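Local coordinates for protein sulfotransferase (Mycobacterium tuberculosis, PDB 2ZQ5) that probably transfers a sulfuryl group, most likely from PAPS, to an acceptor substrate, using a P-loop-like parallel-sheet sulfotransferase fold, at residues Phe63-Ala68 and Gln180-Val185; Glu172-Leu177 and Pro233-Ala238; Tyr187-His192 and Asp291-Gly296; Val251-Arg256 and Arg295-Phe300; Ser267-Thr272 and Ala283-Asp288. One frame throughout, in Å; residues are numbered along the deposited sequence.

Contact 1 (Phe63-Ala68 and Gln180-Val185)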
# COMPACT_ATOMS: atom_id res chain seq x y z
N PHE A 63 -7.17 1.30 16.50
CA PHE A 63 -6.97 -0.10 16.10
C PHE A 63 -5.92 -0.20 15.00
O PHE A 63 -5.02 -1.04 15.07
CB PHE A 63 -8.29 -0.69 15.60
CG PHE A 63 -8.21 -2.14 15.23
CD1 PHE A 63 -8.22 -3.13 16.21
CD2 PHE A 63 -8.13 -2.52 13.89
CE1 PHE A 63 -8.14 -4.48 15.86
CE2 PHE A 63 -8.04 -3.87 13.54
CZ PHE A 63 -8.05 -4.85 14.53
N PHE A 64 -6.02 0.66 13.99
CA PHE A 64 -5.07 0.63 12.88
C PHE A 64 -3.65 0.97 13.31
O PHE A 64 -2.69 0.36 12.82
CB PHE A 64 -5.49 1.60 11.77
CG PHE A 64 -6.87 1.36 11.23
CD1 PHE A 64 -7.37 0.07 11.07
CD2 PHE A 64 -7.68 2.43 10.86
CE1 PHE A 64 -8.64 -0.15 10.55
CE2 PHE A 64 -8.95 2.23 10.34
CZ PHE A 64 -9.43 0.93 10.18
N LEU A 65 -3.50 1.96 14.19
CA LEU A 65 -2.17 2.35 14.63
C LEU A 65 -1.56 1.28 15.53
O LEU A 65 -0.37 0.99 15.43
CB LEU A 65 -2.21 3.71 15.33
CG LEU A 65 -2.62 4.87 14.41
CD1 LEU A 65 -2.60 6.17 15.20
CD2 LEU A 65 -1.67 4.96 13.21
N ARG A 66 -2.37 0.69 16.41
CA ARG A 66 -1.85 -0.37 17.26
C ARG A 66 -1.42 -1.51 16.34
O ARG A 66 -0.39 -2.16 16.56
CB ARG A 66 -2.92 -0.88 18.23
CG ARG A 66 -2.39 -1.95 19.18
CD ARG A 66 -3.50 -2.64 19.96
NE ARG A 66 -4.34 -3.45 19.08
CZ ARG A 66 -5.31 -4.25 19.51
NH1 ARG A 66 -5.58 -4.34 20.81
NH2 ARG A 66 -6.03 -4.95 18.64
N GLY A 67 -2.22 -1.75 15.30
CA GLY A 67 -1.91 -2.81 14.35
C GLY A 67 -0.59 -2.60 13.65
O GLY A 67 0.15 -3.56 13.40
N ALA A 68 -0.28 -1.36 13.32
CA ALA A 68 0.98 -1.04 12.66
C ALA A 68 2.15 -1.37 13.59
O ALA A 68 3.16 -1.91 13.15
CB ALA A 68 1.01 0.43 12.27
N GLN A 180 4.58 0.04 9.16
CA GLN A 180 5.45 -0.28 10.30
C GLN A 180 6.30 0.93 10.68
O GLN A 180 6.68 1.09 11.84
CB GLN A 180 6.36 -1.47 9.97
CG GLN A 180 5.64 -2.80 9.87
CD GLN A 180 6.60 -3.98 9.77
OE1 GLN A 180 7.79 -3.85 10.07
NE2 GLN A 180 6.08 -5.13 9.35
N SER A 181 6.59 1.78 9.69
CA SER A 181 7.39 2.99 9.88
C SER A 181 6.50 4.23 10.00
O SER A 181 7.00 5.35 10.14
CB SER A 181 8.32 3.19 8.68
OG SER A 181 9.14 2.06 8.45
N LEU A 182 5.19 4.02 9.94
CA LEU A 182 4.22 5.11 10.00
C LEU A 182 4.45 6.16 8.90
O LEU A 182 4.16 7.34 9.09
CB LEU A 182 4.20 5.78 11.39
CG LEU A 182 3.46 5.04 12.52
CD1 LEU A 182 2.08 4.58 12.04
CD2 LEU A 182 4.28 3.85 12.99
N HIS A 183 4.99 5.70 7.77
CA HIS A 183 5.21 6.55 6.60
C HIS A 183 4.33 5.93 5.51
O HIS A 183 4.67 4.88 4.96
CB HIS A 183 6.68 6.52 6.14
CG HIS A 183 7.59 7.38 6.95
ND1 HIS A 183 7.91 7.10 8.26
CD2 HIS A 183 8.28 8.51 6.63
CE1 HIS A 183 8.76 8.01 8.71
NE2 HIS A 183 8.99 8.87 7.74
N SER A 184 3.21 6.57 5.21
CA SER A 184 2.28 6.03 4.23
C SER A 184 1.32 7.09 3.72
O SER A 184 0.87 7.94 4.49
CB SER A 184 1.49 4.88 4.87
OG SER A 184 0.48 4.39 4.00
N VAL A 185 0.99 7.04 2.43
CA VAL A 185 0.04 8.01 1.89
C VAL A 185 -1.39 7.49 2.04
O VAL A 185 -2.34 8.12 1.58
CB VAL A 185 0.32 8.34 0.40
CG1 VAL A 185 1.64 9.08 0.27
CG2 VAL A 185 0.33 7.08 -0.44
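Leu65 and Ala68, one turn apart on the long helix 55-81, pack against Leu182 in the loop between helices 175-178 and 194-201. The touching is done by methyl groups: Leu65 CD2 lies 3.9 Å from Leu182 CD1, the two side chains crossing at about a right angle, and Ala68 CB lies 4.3 Å from that same CD1. The small alanine lets the loop come close, with Ala68 CA 5.1 Å from Gln180 CA. In the sulfotransferase fold this joins an early helix to that loop. Leu182 has a left-handed backbone conformation (phi 57°, psi 30°) just after the 3-10 segment that ends at Ser181. The bond from His183 ND1 to Ser181 O (2.7 Å), in the imidazole plane but above the carbonyl plane, spans Leu182 and is consistent with holding it there. Gln180 directs its CB away from the helix, and its amide is held by Arg211 and Ser75. Leu43 and Leu44 of helix 36-50 also pack on Leu65, and Ala39 on Leu182.

Contact 2 (Glu172-Leu177 and Pro233-Ala238)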
# COMPACT_ATOMS: atom_id res chain seq x y z
N GLU A 172 -1.27 -8.24 -1.36
CA GLU A 172 -1.49 -6.96 -0.70
C GLU A 172 -0.54 -5.86 -1.17
O GLU A 172 0.52 -6.14 -1.75
CB GLU A 172 -1.32 -7.12 0.82
CG GLU A 172 -2.60 -7.19 1.62
CD GLU A 172 -3.37 -5.88 1.63
OE1 GLU A 172 -4.26 -5.73 2.49
OE2 GLU A 172 -3.10 -5.01 0.77
N GLU A 173 -0.92 -4.62 -0.90
CA GLU A 173 -0.13 -3.46 -1.26
C GLU A 173 0.96 -3.20 -0.22
O GLU A 173 0.84 -3.59 0.94
CB GLU A 173 -1.02 -2.23 -1.38
CG GLU A 173 -2.06 -2.31 -2.48
CD GLU A 173 -2.86 -1.04 -2.58
OE1 GLU A 173 -3.32 -0.55 -1.53
OE2 GLU A 173 -3.02 -0.52 -3.71
N CYS A 174 2.00 -2.49 -0.64
CA CYS A 174 3.13 -2.20 0.22
C CYS A 174 2.84 -1.38 1.47
O CYS A 174 3.64 -1.40 2.41
CB CYS A 174 4.24 -1.52 -0.58
SG CYS A 174 4.82 -2.49 -2.01
N TRP A 175 1.73 -0.65 1.51
CA TRP A 175 1.44 0.14 2.71
C TRP A 175 1.33 -0.78 3.92
O TRP A 175 1.54 -0.34 5.04
CB TRP A 175 0.15 0.98 2.55
CG TRP A 175 -1.11 0.19 2.42
CD1 TRP A 175 -1.73 -0.17 1.25
CD2 TRP A 175 -1.90 -0.35 3.48
NE1 TRP A 175 -2.86 -0.90 1.53
CE2 TRP A 175 -2.99 -1.03 2.88
CE3 TRP A 175 -1.80 -0.33 4.88
CZ2 TRP A 175 -3.97 -1.68 3.64
CZ3 TRP A 175 -2.78 -0.98 5.63
CH2 TRP A 175 -3.85 -1.64 5.01
N GLN A 176 1.00 -2.05 3.68
CA GLN A 176 0.89 -3.00 4.78
C GLN A 176 2.24 -3.20 5.46
O GLN A 176 2.31 -3.61 6.62
CB GLN A 176 0.33 -4.34 4.28
CG GLN A 176 -1.17 -4.31 4.07
CD GLN A 176 -1.95 -4.65 5.34
OE1 GLN A 176 -1.61 -4.20 6.43
NE2 GLN A 176 -3.01 -5.44 5.18
N LEU A 177 3.31 -2.93 4.72
CA LEU A 177 4.66 -3.03 5.28
C LEU A 177 5.14 -1.66 5.74
O LEU A 177 5.67 -1.53 6.84
CB LEU A 177 5.65 -3.59 4.25
CG LEU A 177 5.46 -5.04 3.81
CD1 LEU A 177 6.49 -5.37 2.74
CD2 LEU A 177 5.61 -5.99 5.00
N PRO A 233 0.49 2.83 -3.91
CA PRO A 233 0.46 4.24 -4.32
C PRO A 233 1.70 5.04 -3.86
O PRO A 233 2.06 6.02 -4.50
CB PRO A 233 -0.82 4.77 -3.68
CG PRO A 233 -1.72 3.57 -3.71
CD PRO A 233 -0.79 2.46 -3.26
N SER A 234 2.34 4.62 -2.77
CA SER A 234 3.49 5.36 -2.26
C SER A 234 4.65 5.48 -3.24
O SER A 234 5.43 6.43 -3.18
CB SER A 234 4.01 4.73 -0.96
OG SER A 234 4.67 3.50 -1.22
N HIS A 235 4.77 4.51 -4.13
CA HIS A 235 5.87 4.52 -5.08
C HIS A 235 5.88 5.75 -5.97
O HIS A 235 6.91 6.12 -6.53
CB HIS A 235 5.83 3.20 -5.87
CG HIS A 235 5.93 2.00 -4.97
ND1 HIS A 235 5.20 0.85 -5.16
CD2 HIS A 235 6.63 1.82 -3.83
CE1 HIS A 235 5.44 0.01 -4.17
NE2 HIS A 235 6.31 0.58 -3.35
N LEU A 236 4.73 6.42 -6.08
CA LEU A 236 4.64 7.65 -6.87
C LEU A 236 5.37 8.77 -6.14
O LEU A 236 6.04 9.60 -6.76
CB LEU A 236 3.18 8.08 -7.03
CG LEU A 236 2.27 7.24 -7.91
CD1 LEU A 236 0.83 7.72 -7.76
CD2 LEU A 236 2.72 7.34 -9.36
N PHE A 237 5.24 8.78 -4.82
CA PHE A 237 5.81 9.80 -3.94
C PHE A 237 7.24 9.55 -3.50
O PHE A 237 7.96 10.49 -3.14
CB PHE A 237 4.97 9.92 -2.66
CG PHE A 237 3.52 10.26 -2.90
CD1 PHE A 237 3.07 11.57 -2.74
CD2 PHE A 237 2.60 9.27 -3.24
CE1 PHE A 237 1.72 11.89 -2.91
CE2 PHE A 237 1.25 9.58 -3.42
CZ PHE A 237 0.81 10.89 -3.25
N ALA A 238 7.65 8.29 -3.50
CA ALA A 238 8.97 7.92 -3.00
C ALA A 238 9.88 7.22 -3.99
O ALA A 238 10.66 6.34 -3.61
CB ALA A 238 8.79 7.04 -1.76
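Where Glu173 and Cys174 meet Pro233 and His235, two irregular pieces of backbone each lead into a short helix. Glu172 and Glu173 are extended, and from Cys174 the chain takes helical angles into helix 175-178. The ring restricts the phi of Pro233, here -65°, to a value that suits the start of the weakly bonded turn 234-237. The contact thereby ties helix 175-178 to the turn after strand 227-231 of the parallel sheet. Cys174 SG lies at the edge of the His235 imidazole, 3.4 Å from His235 CE1. This sulfur stands 4.3 Å from the ring centroid and 82° off the ring normal, close to the ring plane. Beside them, the extended Glu173 side chain crosses Pro233 at about a right angle, bringing Glu173 OE2 to 3.7 Å from Pro233 CD. Phe95 meets the histidine ring edge-to-face. The proline CH2 thus borders a carboxylate whose charge is probably offset by its salt bridge to Lys231 of that strand, while buried Cys174 and His235 make a sulfur-aromatic contact.

Contact 3 (Tyr187-His192 and Asp291-Gly296)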
# COMPACT_ATOMS: atom_id res chain seq x y z
N TYR A 187 -2.95 7.14 4.92
CA TYR A 187 -3.60 7.91 5.97
C TYR A 187 -4.36 9.13 5.48
O TYR A 187 -5.52 9.33 5.84
CB TYR A 187 -2.58 8.32 7.03
CG TYR A 187 -1.85 7.15 7.64
CD1 TYR A 187 -2.56 6.08 8.19
CD2 TYR A 187 -0.46 7.08 7.62
CE1 TYR A 187 -1.89 4.97 8.71
CE2 TYR A 187 0.21 5.98 8.14
CZ TYR A 187 -0.51 4.93 8.68
OH TYR A 187 0.15 3.82 9.17
N GLU A 188 -3.71 9.95 4.65
CA GLU A 188 -4.33 11.16 4.15
C GLU A 188 -5.46 10.91 3.15
O GLU A 188 -6.22 11.82 2.83
CB GLU A 188 -3.26 12.07 3.53
CG GLU A 188 -2.70 11.58 2.21
CD GLU A 188 -1.45 12.34 1.83
OE1 GLU A 188 -0.40 12.11 2.47
OE2 GLU A 188 -1.52 13.17 0.90
N ALA A 189 -5.57 9.68 2.66
CA ALA A 189 -6.62 9.33 1.71
C ALA A 189 -7.83 8.73 2.44
O ALA A 189 -8.86 8.45 1.83
CB ALA A 189 -6.09 8.33 0.68
N LEU A 190 -7.70 8.56 3.76
CA LEU A 190 -8.77 7.98 4.57
C LEU A 190 -9.18 8.89 5.72
O LEU A 190 -10.08 8.57 6.50
CB LEU A 190 -8.32 6.63 5.13
CG LEU A 190 -8.11 5.54 4.07
CD1 LEU A 190 -7.31 4.40 4.65
CD2 LEU A 190 -9.47 5.06 3.57
N ALA A 191 -8.52 10.04 5.83
CA ALA A 191 -8.82 10.99 6.89
C ALA A 191 -8.28 12.36 6.50
O ALA A 191 -7.40 12.47 5.64
CB ALA A 191 -8.17 10.54 8.20
N HIS A 192 -8.82 13.39 7.13
CA HIS A 192 -8.37 14.75 6.87
C HIS A 192 -7.21 15.03 7.80
O HIS A 192 -7.40 15.44 8.95
CB HIS A 192 -9.50 15.75 7.13
CG HIS A 192 -9.11 17.17 6.86
ND1 HIS A 192 -8.81 17.63 5.60
CD2 HIS A 192 -8.94 18.22 7.69
CE1 HIS A 192 -8.48 18.91 5.66
NE2 HIS A 192 -8.55 19.29 6.92
N ASP A 291 -5.35 17.34 -3.94
CA ASP A 291 -4.00 17.68 -3.49
C ASP A 291 -3.09 16.46 -3.45
O ASP A 291 -2.01 16.47 -4.05
CB ASP A 291 -4.05 18.32 -2.10
CG ASP A 291 -2.66 18.54 -1.52
OD1 ASP A 291 -1.83 19.19 -2.19
OD2 ASP A 291 -2.40 18.06 -0.40
N THR A 292 -3.52 15.42 -2.76
CA THR A 292 -2.73 14.20 -2.63
C THR A 292 -2.26 13.59 -3.94
O THR A 292 -1.07 13.38 -4.14
CB THR A 292 -3.51 13.11 -1.86
OG1 THR A 292 -3.75 13.57 -0.52
CG2 THR A 292 -2.71 11.81 -1.81
N TRP A 293 -3.20 13.32 -4.84
CA TRP A 293 -2.85 12.68 -6.09
C TRP A 293 -2.17 13.54 -7.14
O TRP A 293 -1.44 13.01 -7.98
CB TRP A 293 -4.07 11.95 -6.64
CG TRP A 293 -4.58 10.98 -5.60
CD1 TRP A 293 -5.78 11.04 -4.95
CD2 TRP A 293 -3.83 9.93 -4.98
NE1 TRP A 293 -5.81 10.10 -3.94
CE2 TRP A 293 -4.63 9.41 -3.94
CE3 TRP A 293 -2.56 9.39 -5.19
CZ2 TRP A 293 -4.20 8.36 -3.11
CZ3 TRP A 293 -2.13 8.35 -4.37
CH2 TRP A 293 -2.95 7.85 -3.34
N SER A 294 -2.38 14.85 -7.10
CA SER A 294 -1.68 15.69 -8.07
C SER A 294 -0.23 15.77 -7.61
O SER A 294 0.68 15.83 -8.44
CB SER A 294 -2.32 17.09 -8.16
OG SER A 294 -2.31 17.79 -6.93
N ARG A 295 -0.00 15.75 -6.30
CA ARG A 295 1.36 15.77 -5.77
C ARG A 295 2.04 14.45 -6.12
O ARG A 295 3.19 14.43 -6.56
CB ARG A 295 1.37 15.96 -4.25
CG ARG A 295 1.21 17.40 -3.81
CD ARG A 295 1.47 17.61 -2.32
NE ARG A 295 0.39 17.11 -1.47
CZ ARG A 295 0.42 15.96 -0.79
NH1 ARG A 295 1.48 15.17 -0.85
NH2 ARG A 295 -0.62 15.63 -0.04
N GLY A 296 1.33 13.34 -5.93
CA GLY A 296 1.89 12.04 -6.24
C GLY A 296 2.35 11.92 -7.68
O GLY A 296 3.47 11.51 -7.96
O HOH W 1 -6.42 12.74 0.22
O HOH W 2 1.79 13.45 1.60
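Glu188 OE2 takes a salt bridge from Arg295 NH2 of helix 282-304 at 2.8 Å and lies 2.7 Å from Thr292 OG1, whose proton could go instead to Asp288 O. The arginine meets OE2 on the syn side, with the carboxylate and guanidinium planes 41° apart. Glu188 reaches across with CG between its backbone N and carbonyl carbon (chi1 72°) and the rest of its chain extended. One turn back on the helix, Arg295 meets Asp291 side-on from above the carboxylate plane, NE to OD1 and NH2 to OD2 (3.0 Å), so it links two carboxylates. A water joins Glu188 OE1 to Arg295 NH1, and another bridges Glu188 O to Thr292 OG1. The contact thus ties the loop between helices 175-178 and 194-201 to helix 282-304. Outward, it turns apolar: Ala189 CB comes within 4.2 Å of Trp293 CZ2, and Thr292 CG2 sits over the centre of the same indole, 3.7 Å above its plane. Threonine suits its place by setting its hydroxyl beside the acid and its methyl over the ring. With Arg295 between them, Glu188 OE2 and Asp291 OD2 stay 5.1 Å apart, and the shared positive charge probably keeps both acids ionised although Glu188 is buried.

Contact 4 (Val251-Arg256 and Arg295-Phe300); sequences VVQTHR and RGLERF
Val251, Gln253, Leu297 and Phe300 form a buried strand-to-helix contact, in which helix 282-304 lies against strand 250-255 of the five-stranded parallel sheet. The two segments run at 137° to each other, and their axes come no closer than 12.0 Å, a gap bridged by side chains. Alternate strand residues, Val251 and Gln253, point toward the helix. Phe300 comes back toward them with CG anti to its backbone N (chi1 -170°) and runs alongside both, pointing the opposite way. At the ring edge, Val251 CG1 stands 3.7 Å from Phe300 CZ. The amide of Gln253 is turned 66° from the phenyl plane, with OE1 3.3 Å from Phe300 CE2. Gln253 NE2 lies 3.5 Å from Leu297 CD2 and donates to a water 2.9 Å away, which lies within hydrogen-bonding distance of Leu297 O and can donate to it. Glutamine suits this buried place because its long chain lines the aromatic ring while its amide nitrogen finds a water. Leu236 of the short helix 234-237 packs on both Gln253 and Phe300. Along the strand, neighbours 94-97 and 312-316 pair with it on either side, Phe312 touching Val251 and Asp314 touching Gln253.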
# COMPACT_ATOMS: atom_id res chain seq x y z
N VAL A 251 9.98 -0.40 -12.87
CA VAL A 251 8.78 0.31 -12.44
C VAL A 251 7.74 0.47 -13.54
O VAL A 251 8.05 0.94 -14.64
CB VAL A 251 9.16 1.70 -11.91
CG1 VAL A 251 7.94 2.39 -11.33
CG2 VAL A 251 10.25 1.57 -10.85
N VAL A 252 6.51 0.07 -13.24
CA VAL A 252 5.39 0.18 -14.18
C VAL A 252 4.34 1.11 -13.60
O VAL A 252 3.84 0.89 -12.50
CB VAL A 252 4.72 -1.20 -14.42
CG1 VAL A 252 3.58 -1.05 -15.42
CG2 VAL A 252 5.74 -2.20 -14.92
N GLN A 253 4.01 2.16 -14.35
CA GLN A 253 3.00 3.12 -13.91
C GLN A 253 1.76 3.02 -14.79
O GLN A 253 1.85 3.03 -16.02
CB GLN A 253 3.54 4.54 -13.97
CG GLN A 253 2.51 5.60 -13.58
CD GLN A 253 3.05 7.01 -13.68
OE1 GLN A 253 3.86 7.31 -14.55
NE2 GLN A 253 2.58 7.88 -12.80
N THR A 254 0.60 2.94 -14.15
CA THR A 254 -0.66 2.87 -14.88
C THR A 254 -1.17 4.30 -15.09
O THR A 254 -0.89 5.19 -14.28
CB THR A 254 -1.71 2.05 -14.12
OG1 THR A 254 -1.85 2.57 -12.79
CG2 THR A 254 -1.31 0.59 -14.07
N HIS A 255 -1.92 4.50 -16.16
CA HIS A 255 -2.45 5.82 -16.48
C HIS A 255 -3.91 5.78 -16.90
O HIS A 255 -4.35 4.84 -17.56
CB HIS A 255 -1.64 6.44 -17.62
CG HIS A 255 -0.21 6.70 -17.29
ND1 HIS A 255 0.20 7.83 -16.61
CD2 HIS A 255 0.91 5.98 -17.53
CE1 HIS A 255 1.51 7.79 -16.45
NE2 HIS A 255 1.96 6.68 -17.00
N ARG A 256 -4.64 6.82 -16.51
CA ARG A 256 -6.04 6.97 -16.87
C ARG A 256 -6.38 8.42 -16.58
O ARG A 256 -6.05 8.93 -15.51
CB ARG A 256 -6.92 6.04 -16.03
CG ARG A 256 -8.34 5.91 -16.55
CD ARG A 256 -9.15 4.98 -15.69
NE ARG A 256 -10.47 4.74 -16.25
CZ ARG A 256 -11.39 3.96 -15.69
NH1 ARG A 256 -11.14 3.34 -14.55
NH2 ARG A 256 -12.57 3.79 -16.29
N ARG A 295 -0.00 15.75 -6.30
CA ARG A 295 1.36 15.77 -5.77
C ARG A 295 2.04 14.45 -6.12
O ARG A 295 3.19 14.43 -6.56
CB ARG A 295 1.37 15.96 -4.25
CG ARG A 295 1.21 17.40 -3.81
CD ARG A 295 1.47 17.61 -2.32
NE ARG A 295 0.39 17.11 -1.47
CZ ARG A 295 0.42 15.96 -0.79
NH1 ARG A 295 1.48 15.17 -0.85
NH2 ARG A 295 -0.62 15.63 -0.04
N GLY A 296 1.33 13.34 -5.93
CA GLY A 296 1.89 12.04 -6.24
C GLY A 296 2.35 11.92 -7.68
O GLY A 296 3.47 11.51 -7.96
N LEU A 297 1.47 12.27 -8.62
CA LEU A 297 1.82 12.17 -10.03
C LEU A 297 2.93 13.14 -10.42
O LEU A 297 3.82 12.79 -11.20
CB LEU A 297 0.57 12.40 -10.89
CG LEU A 297 -0.47 11.28 -10.79
CD1 LEU A 297 -1.74 11.68 -11.54
CD2 LEU A 297 0.11 9.99 -11.37
N GLU A 298 2.90 14.35 -9.87
CA GLU A 298 3.93 15.34 -10.18
C GLU A 298 5.28 14.90 -9.62
O GLU A 298 6.30 14.99 -10.31
CB GLU A 298 3.53 16.71 -9.61
CG GLU A 298 4.45 17.86 -10.01
CD GLU A 298 5.76 17.86 -9.23
OE1 GLU A 298 5.71 17.67 -8.00
OE2 GLU A 298 6.82 18.07 -9.85
N ARG A 299 5.29 14.42 -8.38
CA ARG A 299 6.53 13.98 -7.76
C ARG A 299 7.14 12.79 -8.49
O ARG A 299 8.36 12.67 -8.59
CB ARG A 299 6.30 13.62 -6.29
CG ARG A 299 6.00 14.82 -5.38
CD ARG A 299 7.23 15.70 -5.18
NE ARG A 299 7.56 16.47 -6.38
CZ ARG A 299 8.71 17.12 -6.56
NH1 ARG A 299 9.64 17.11 -5.61
NH2 ARG A 299 8.92 17.79 -7.68
N PHE A 300 6.29 11.90 -9.00
CA PHE A 300 6.79 10.73 -9.74
C PHE A 300 7.45 11.21 -11.03
O PHE A 300 8.54 10.76 -11.37
CB PHE A 300 5.65 9.77 -10.07
CG PHE A 300 6.12 8.44 -10.62
CD1 PHE A 300 6.76 7.52 -9.80
CD2 PHE A 300 5.91 8.12 -11.96
CE1 PHE A 300 7.20 6.30 -10.30
CE2 PHE A 300 6.34 6.89 -12.48
CZ PHE A 300 6.99 5.98 -11.64
O HOH W 3 3.36 10.71 -13.05

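Contact 5 (Ser267-Thr272 and Ala283-Asp288)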
# COMPACT_ATOMS: atom_id res chain seq x y z
N SER A 267 -15.68 8.68 -3.85
CA SER A 267 -16.79 7.86 -3.39
C SER A 267 -16.27 6.65 -2.62
O SER A 267 -16.85 6.25 -1.61
CB SER A 267 -17.62 7.40 -4.59
OG SER A 267 -18.74 6.63 -4.17
N LEU A 268 -15.17 6.08 -3.08
CA LEU A 268 -14.58 4.93 -2.40
C LEU A 268 -14.13 5.35 -1.00
O LEU A 268 -14.40 4.65 -0.02
CB LEU A 268 -13.38 4.39 -3.18
CG LEU A 268 -12.55 3.31 -2.48
CD1 LEU A 268 -13.42 2.11 -2.16
CD2 LEU A 268 -11.38 2.90 -3.36
N ALA A 269 -13.45 6.48 -0.91
CA ALA A 269 -12.97 6.98 0.37
C ALA A 269 -14.14 7.29 1.29
O ALA A 269 -14.10 6.99 2.49
CB ALA A 269 -12.13 8.23 0.16
N GLN A 270 -15.18 7.88 0.73
CA GLN A 270 -16.38 8.24 1.48
C GLN A 270 -17.04 7.02 2.10
O GLN A 270 -17.31 6.99 3.31
CB GLN A 270 -17.36 8.95 0.54
CG GLN A 270 -18.65 9.40 1.18
CD GLN A 270 -19.51 10.19 0.21
OE1 GLN A 270 -19.75 9.75 -0.91
NE2 GLN A 270 -19.97 11.36 0.64
N HIS A 271 -17.29 6.00 1.29
CA HIS A 271 -17.93 4.79 1.78
C HIS A 271 -17.07 4.01 2.76
O HIS A 271 -17.58 3.45 3.73
CB HIS A 271 -18.34 3.90 0.61
CG HIS A 271 -19.50 4.43 -0.17
ND1 HIS A 271 -20.77 4.51 0.37
CD2 HIS A 271 -19.59 4.91 -1.43
CE1 HIS A 271 -21.59 5.03 -0.53
NE2 HIS A 271 -20.90 5.28 -1.63
N THR A 272 -15.77 3.96 2.51
CA THR A 272 -14.87 3.24 3.39
C THR A 272 -14.83 3.85 4.79
O THR A 272 -14.84 3.13 5.79
CB THR A 272 -13.43 3.23 2.84
OG1 THR A 272 -13.40 2.55 1.58
CG2 THR A 272 -12.48 2.53 3.81
N ALA A 283 -17.09 17.73 0.05
CA ALA A 283 -16.10 18.61 -0.57
C ALA A 283 -14.70 18.50 0.02
O ALA A 283 -13.71 18.72 -0.68
CB ALA A 283 -16.58 20.05 -0.50
N GLN A 284 -14.60 18.19 1.31
CA GLN A 284 -13.29 18.08 1.93
C GLN A 284 -12.53 16.88 1.36
O GLN A 284 -11.32 16.93 1.17
CB GLN A 284 -13.40 17.96 3.44
CG GLN A 284 -12.06 18.12 4.16
CD GLN A 284 -11.41 19.46 3.88
OE1 GLN A 284 -10.45 19.56 3.10
NE2 GLN A 284 -11.93 20.51 4.50
N ILE A 285 -13.25 15.79 1.10
CA ILE A 285 -12.60 14.61 0.52
C ILE A 285 -12.08 14.97 -0.86
O ILE A 285 -10.98 14.58 -1.24
CB ILE A 285 -13.58 13.42 0.41
CG1 ILE A 285 -14.00 12.96 1.81
CG2 ILE A 285 -12.93 12.28 -0.36
CD1 ILE A 285 -15.05 11.88 1.81
N GLY A 286 -12.88 15.73 -1.62
CA GLY A 286 -12.47 16.13 -2.95
C GLY A 286 -11.23 17.01 -2.92
O GLY A 286 -10.30 16.81 -3.71
N ALA A 287 -11.21 17.99 -2.02
CA ALA A 287 -10.08 18.89 -1.91
C ALA A 287 -8.82 18.13 -1.54
O ALA A 287 -7.76 18.34 -2.14
CB ALA A 287 -10.37 19.97 -0.86
N ASP A 288 -8.92 17.25 -0.55
CA ASP A 288 -7.77 16.47 -0.11
C ASP A 288 -7.26 15.53 -1.20
O ASP A 288 -6.05 15.38 -1.38
CB ASP A 288 -8.12 15.69 1.17
CG ASP A 288 -8.33 16.59 2.38
OD1 ASP A 288 -8.15 17.82 2.25
OD2 ASP A 288 -8.68 16.06 3.46
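Ile285 holds CG1 anti to its carbonyl carbon (chi1 -66°) and CD1 anti to CA (chi2 175°), a stretched shape that carries CD1 to Gln270 while CG2 branches off toward Ala269. The terminal methyl lies 3.9 Å from both CA and CB of Gln270, so it meets the root of the glutamine and the helix backbone, not the amide. The other branch, CG2, comes to 4.2 Å from Ala269 CB. One branched side chain thus spans two successive residues of the facing helix, with Gln270 CA and Ile285 CA 7.5 Å apart. Alanine leaves room for that approach, and isoleucine supplies two methyl-bearing arms from a single position. The extended chain of Gln270 takes its amide away from Ile285, and OE1 is hydrogen-bonded to Tyr370. At the end of the first helix, Thr272 OG1 donates back to Leu268 O at 2.8 Å; that oxygen also receives Thr272 N, the two donors reaching it from opposite faces of the carbonyl plane. The contact is plain apolar packing with modest burial. It joins the last turns of helix 262-272 to the first turns of helix 282-304, which are separated in sequence by a short connection. Farther along the second helix, Asp288 is hydrogen-bonded to His192 of the loop before helix 194-201, while Tyr365 and Tyr370 pack on Ser267 of the first helix.

How the contacts relate
From the N terminus, contact 1 closes a long loop by bringing helix 55-81 to the loop after helix 175-178. Contact 2 opens within that loop, at residues 172-177, and closes beyond it at 233-238, so the two cross; Val185 CG1 touches Phe237 CD2 at 3.6 Å. Contact 3 crosses contact 2 in turn, running from 187-192 to helix 282-304, where Phe237 packs on Thr292 and Gly296. Contact 4 follows contact 2 and ends on the same helix as contact 3, sharing Arg295 and Gly296. Contact 5 lies within the spans of both 3 and 4. Helix 282-304 therefore joins contacts 3, 4 and 5, linking sheet, loop and helix 262-272.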